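PDB 6T5K: Zn-dependent hydrolase, glyoxylase, which probably hydrolyses beta-lactam antibiotics, carbapenems among them, to substituted beta-amino acids as a zinc-dependent class B metallo-beta-lactamase. Local coordinates for residues V35-T39 and F172-V177; E66-T72 and V93-T99. One frame throughout, in Å; residues are numbered along the deposited sequence.

Contact 1: residues V35-T39 and F172-V177; sequences VSPHT and FPDDQV
The carboxylate of Asp-175 reaches into the turn Ser-36 to Thr-39, joining two beta-hairpin turns, one from each sheet of the alpha-beta/beta-alpha sandwich of metallo-beta-lactamases. Residues 35-39 link strands 30-34 and 39-48; residues 172-177 link strands 169-172 and 177-181, where Gln-176 and Val-177 opposite Phe-172 form a G1 beta bulge.

Three hydrogen bonds end on the carboxylate. OD2 takes two: Ser-36 OG lies 2.5 Å from Asp-175 OD2 on its anti side, somewhat out of the carboxylate plane, and His-38 N gives a 2.8 Å bond to the syn lone pair of the same Asp-175 OD2. Asp-175 OD1 receives the third, from His-38 ND1 at 3.2 Å, nearly straight at 172° and in the plane of the imidazole. With both oxygens engaged, rotation of the carboxylate is restricted, and the His-38 ring is held by its edge. CG of His-38 stands beside its own backbone N (chi1 -58°), which lets main-chain and ring nitrogens address the same carboxylate. Its negative charge would probably favour a protonated imidazole.

Van der Waals packing fills in beside these bonds. The Phe-172 ring meets His-38 CB through CE2 at 3.6 Å, while its plane is inclined 62° to the imidazole. Thr-39 CG2 and the phenyl slide past each other in opposite directions, whereas Thr-39 OG1 and the methyls of Val-177 meet tip to tip. Val-61 and Met-59 of strand 54-63 touch Phe-172 and Val-177, respectively.

Within the first turn, Thr-39 OG1 donates to Ser-36 OG at 2.7 Å, and Ser-36 OG in turn donates to Asp-175 OD2.

Contact 2: residues E66-T72 and V93-T99; sequences EAVVFDT and VNAVVAT
A parallel strand pair that runs up to the dinuclear zinc site brings Asp-71 and Thr-99 together where the strands end. Asp-71 OD1 accepts twice from Thr-99: its backbone N approaches Asp-71 OD1 nearly along the C-O axis, and Thr-99 OG1 binds the same Asp-71 OD1 at 2.8 Å on the syn side. OG1 sits between the backbone N and the carbonyl carbon of Thr-99 (chi1 63°), placing the hydroxyl on the same acceptor as the amide. His-100, a zinc ligand, follows directly in the chain.

Between the strands, Asn-94 N donates to Ala-67 O at 2.8 Å, Val-69 N to Ala-95 O at 3.1 Å, Val-97 N to Val-69 O, and Asp-71 N to Val-97 O at 2.7 Å. Ala-95 N, though buried, has no hydrogen-bond partner.

Strand 66-70, helix 76-88 and strand 92-98 form a beta-alpha-beta crossover, and the two faces of the pair pack differently. Val-69 and Val-93 meet beneath that helix, touching its Leu-86; Thr-72 and Val-96 touch helix 109-114, and Thr-72 also reaches Thr-79 of helix 76-88. The reverse face turns to the other sheet of the sandwich: Phe-70 and Val-97 lie alongside each other there, pointing the same way against Val-156. Val-97 CG2 sits over one face of the phenyl, offset toward its rim, and Thr-99 CG2 comes to the ring edge, 3.9 Å from Phe-70 CD2.

At the far end, Asn-94 OD1 bonds to Gln-92, while Asn-94 ND2 gives Glu-66 OE1 a straight 2.9 Å bond. The donor lies above the carboxylate plane, which is turned 74° from the amide; Gly-150 N also donates to Glu-66 OE1.

Overall arrangement
Both contacts are largely buried, but contact 2 lies deeper, its centre about 9 Å from that of the chain against about 14 Å for contact 1. Their centres are about 15 Å apart and their nearest atoms about 7 Å, without touching. Contact 1 joins turns belonging to the two opposing sheets and relies on side-chain polar bonds, away from the metal site. Contact 2 joins neighbouring strands of a single sheet through main-chain bonds and valine packing, becoming polar at its ends, one of them beside the zinc ligands. Strand 54-63 borders both: it packs on contact 1 and pairs with strand 66-70 of contact 2.

Contact 1: residues V35-T39 and F172-V177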
# COMPACT_ATOMS: atom_id res chain seq x y z
N VAL A 35 -9.09 -9.87 -3.42
CA VAL A 35 -8.05 -10.89 -3.43
C VAL A 35 -8.09 -11.79 -2.21
O VAL A 35 -7.37 -12.81 -2.18
CB VAL A 35 -6.65 -10.26 -3.61
CG1 VAL A 35 -6.58 -9.60 -4.97
CG2 VAL A 35 -6.35 -9.27 -2.49
N SER A 36 -8.93 -11.49 -1.23
CA SER A 36 -9.13 -12.35 -0.06
C SER A 36 -10.48 -11.97 0.51
O SER A 36 -11.10 -10.99 0.06
CB SER A 36 -8.02 -12.17 0.98
OG SER A 36 -8.13 -10.95 1.67
N PRO A 37 -10.96 -12.68 1.54
CA PRO A 37 -12.30 -12.34 2.06
C PRO A 37 -12.47 -10.88 2.43
O PRO A 37 -13.56 -10.33 2.21
CB PRO A 37 -12.47 -13.28 3.26
CG PRO A 37 -11.69 -14.49 2.85
CD PRO A 37 -10.46 -13.94 2.12
N HIS A 38 -11.43 -10.24 2.96
CA HIS A 38 -11.53 -8.87 3.42
C HIS A 38 -10.56 -7.90 2.76
O HIS A 38 -10.50 -6.75 3.18
CB HIS A 38 -11.31 -8.80 4.94
CG HIS A 38 -12.27 -9.64 5.70
ND1 HIS A 38 -11.99 -10.93 6.09
CD2 HIS A 38 -13.53 -9.38 6.14
CE1 HIS A 38 -13.03 -11.44 6.72
NE2 HIS A 38 -13.98 -10.53 6.75
N THR A 39 -9.75 -8.33 1.80
CA THR A 39 -8.79 -7.41 1.21
C THR A 39 -8.92 -7.35 -0.30
O THR A 39 -9.36 -8.30 -0.96
CB THR A 39 -7.31 -7.65 1.61
OG1 THR A 39 -6.74 -8.73 0.86
CG2 THR A 39 -7.19 -7.90 3.10
N PHE A 172 -2.55 -7.38 7.61
CA PHE A 172 -3.93 -7.71 7.99
C PHE A 172 -3.94 -9.18 8.37
O PHE A 172 -3.99 -10.06 7.49
CB PHE A 172 -4.88 -7.46 6.84
CG PHE A 172 -6.30 -7.78 7.17
CD1 PHE A 172 -6.95 -7.12 8.20
CD2 PHE A 172 -6.96 -8.77 6.51
CE1 PHE A 172 -8.26 -7.41 8.50
CE2 PHE A 172 -8.24 -9.05 6.81
CZ PHE A 172 -8.90 -8.38 7.82
N PRO A 173 -3.91 -9.48 9.66
CA PRO A 173 -3.66 -10.86 10.06
C PRO A 173 -4.81 -11.80 9.78
O PRO A 173 -4.60 -12.99 9.55
CB PRO A 173 -3.37 -10.75 11.56
CG PRO A 173 -4.08 -9.45 11.99
CD PRO A 173 -3.84 -8.55 10.80
N ASP A 174 -6.05 -11.32 9.79
CA ASP A 174 -7.17 -12.25 9.66
C ASP A 174 -7.11 -13.05 8.36
O ASP A 174 -7.50 -14.22 8.33
CB ASP A 174 -8.49 -11.51 9.74
CG ASP A 174 -8.72 -10.94 11.09
OD1 ASP A 174 -8.01 -9.96 11.38
OD2 ASP A 174 -9.55 -11.48 11.84
N ASP A 175 -6.68 -12.42 7.27
CA ASP A 175 -6.52 -13.11 6.00
C ASP A 175 -5.06 -13.43 5.70
O ASP A 175 -4.75 -13.91 4.59
CB ASP A 175 -7.09 -12.26 4.84
CG ASP A 175 -8.59 -12.05 4.89
OD1 ASP A 175 -9.30 -12.57 5.78
OD2 ASP A 175 -9.08 -11.31 4.00
N GLN A 176 -4.15 -13.11 6.62
CA GLN A 176 -2.70 -13.31 6.41
C GLN A 176 -2.25 -12.64 5.10
O GLN A 176 -1.61 -13.23 4.22
CB GLN A 176 -2.29 -14.80 6.50
CG GLN A 176 -2.10 -15.29 7.89
CD GLN A 176 -0.91 -14.62 8.67
OE1 GLN A 176 -0.02 -14.05 8.12
NE2 GLN A 176 -0.92 -14.78 9.98
N VAL A 177 -2.55 -11.32 5.04
CA VAL A 177 -2.25 -10.50 3.88
C VAL A 177 -1.28 -9.40 4.27
O VAL A 177 -1.48 -8.70 5.27
CB VAL A 177 -3.53 -9.86 3.32
CG1 VAL A 177 -3.21 -8.90 2.14
CG2 VAL A 177 -4.49 -10.92 2.86

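Contact 2: residues E66-T72 and V93-T99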
# COMPACT_ATOMS: atom_id res chain seq x y z
N GLU A 66 -16.89 -1.23 7.14
CA GLU A 66 -15.85 -0.23 7.32
C GLU A 66 -14.65 -0.58 6.46
O GLU A 66 -14.44 -1.74 6.10
CB GLU A 66 -15.44 -0.14 8.80
CG GLU A 66 -16.61 0.20 9.70
CD GLU A 66 -16.26 0.37 11.18
OE1 GLU A 66 -15.06 0.42 11.50
OE2 GLU A 66 -17.20 0.48 11.99
N ALA A 67 -13.88 0.44 6.09
CA ALA A 67 -12.75 0.25 5.21
C ALA A 67 -11.57 1.11 5.63
O ALA A 67 -11.72 2.21 6.16
CB ALA A 67 -13.13 0.61 3.78
N VAL A 68 -10.37 0.56 5.42
CA VAL A 68 -9.13 1.33 5.50
C VAL A 68 -8.36 1.17 4.20
O VAL A 68 -8.29 0.07 3.65
CB VAL A 68 -8.28 0.85 6.69
CG1 VAL A 68 -6.88 1.45 6.62
CG2 VAL A 68 -9.00 1.15 8.02
N VAL A 69 -7.84 2.27 3.68
CA VAL A 69 -7.12 2.28 2.41
C VAL A 69 -5.63 2.47 2.66
O VAL A 69 -5.22 3.34 3.44
CB VAL A 69 -7.68 3.38 1.50
CG1 VAL A 69 -6.90 3.44 0.19
CG2 VAL A 69 -9.16 3.18 1.25
N PHE A 70 -4.82 1.68 1.96
CA PHE A 70 -3.37 1.82 1.93
C PHE A 70 -2.99 2.32 0.55
O PHE A 70 -3.25 1.64 -0.45
CB PHE A 70 -2.68 0.48 2.19
CG PHE A 70 -2.72 0.08 3.63
CD1 PHE A 70 -3.86 -0.45 4.18
CD2 PHE A 70 -1.60 0.26 4.46
CE1 PHE A 70 -3.90 -0.79 5.50
CE2 PHE A 70 -1.67 -0.05 5.77
CZ PHE A 70 -2.81 -0.62 6.28
N ASP A 71 -2.39 3.51 0.53
CA ASP A 71 -1.96 4.26 -0.64
C ASP A 71 -3.14 4.85 -1.40
O ASP A 71 -4.21 4.23 -1.53
CB ASP A 71 -1.08 3.45 -1.59
CG ASP A 71 0.33 3.26 -1.07
OD1 ASP A 71 0.64 3.66 0.07
OD2 ASP A 71 1.13 2.66 -1.82
N THR A 72 -2.94 6.04 -1.88
CA THR A 72 -3.85 6.60 -2.86
C THR A 72 -3.35 6.27 -4.26
O THR A 72 -2.15 6.05 -4.45
CB THR A 72 -3.93 8.12 -2.74
OG1 THR A 72 -2.69 8.73 -3.12
CG2 THR A 72 -4.25 8.54 -1.33
N VAL A 93 -15.34 4.85 5.53
CA VAL A 93 -13.90 4.85 5.28
C VAL A 93 -13.24 5.48 6.50
O VAL A 93 -13.38 6.67 6.77
CB VAL A 93 -13.53 5.57 3.98
CG1 VAL A 93 -12.06 5.41 3.75
CG2 VAL A 93 -14.36 5.00 2.84
N ASN A 94 -12.54 4.66 7.26
CA ASN A 94 -12.01 5.09 8.55
C ASN A 94 -10.69 5.82 8.44
O ASN A 94 -10.40 6.67 9.28
CB ASN A 94 -11.75 3.88 9.44
CG ASN A 94 -13.02 3.20 9.89
OD1 ASN A 94 -14.10 3.76 9.81
ND2 ASN A 94 -12.89 1.98 10.40
N ALA A 95 -9.86 5.48 7.46
CA ALA A 95 -8.52 6.03 7.42
C ALA A 95 -7.90 5.70 6.08
O ALA A 95 -8.31 4.74 5.41
CB ALA A 95 -7.64 5.46 8.54
N VAL A 96 -6.90 6.50 5.72
CA VAL A 96 -5.99 6.19 4.63
C VAL A 96 -4.57 6.23 5.18
O VAL A 96 -4.25 7.04 6.05
CB VAL A 96 -6.16 7.15 3.43
CG1 VAL A 96 -5.92 8.61 3.83
CG2 VAL A 96 -5.23 6.73 2.30
N VAL A 97 -3.73 5.32 4.68
CA VAL A 97 -2.33 5.22 5.08
C VAL A 97 -1.47 5.45 3.84
O VAL A 97 -1.64 4.77 2.84
CB VAL A 97 -2.02 3.84 5.67
CG1 VAL A 97 -0.56 3.73 6.06
CG2 VAL A 97 -2.91 3.55 6.87
N ALA A 98 -0.50 6.36 3.94
CA ALA A 98 0.49 6.56 2.88
C ALA A 98 1.72 5.76 3.27
O ALA A 98 2.33 6.03 4.30
CB ALA A 98 0.87 8.03 2.75
N THR A 99 2.06 4.75 2.47
CA THR A 99 3.12 3.84 2.89
C THR A 99 4.54 4.35 2.63
O THR A 99 5.49 3.72 3.10
CB THR A 99 2.91 2.42 2.34
OG1 THR A 99 2.96 2.40 0.93
CG2 THR A 99 1.61 1.82 2.87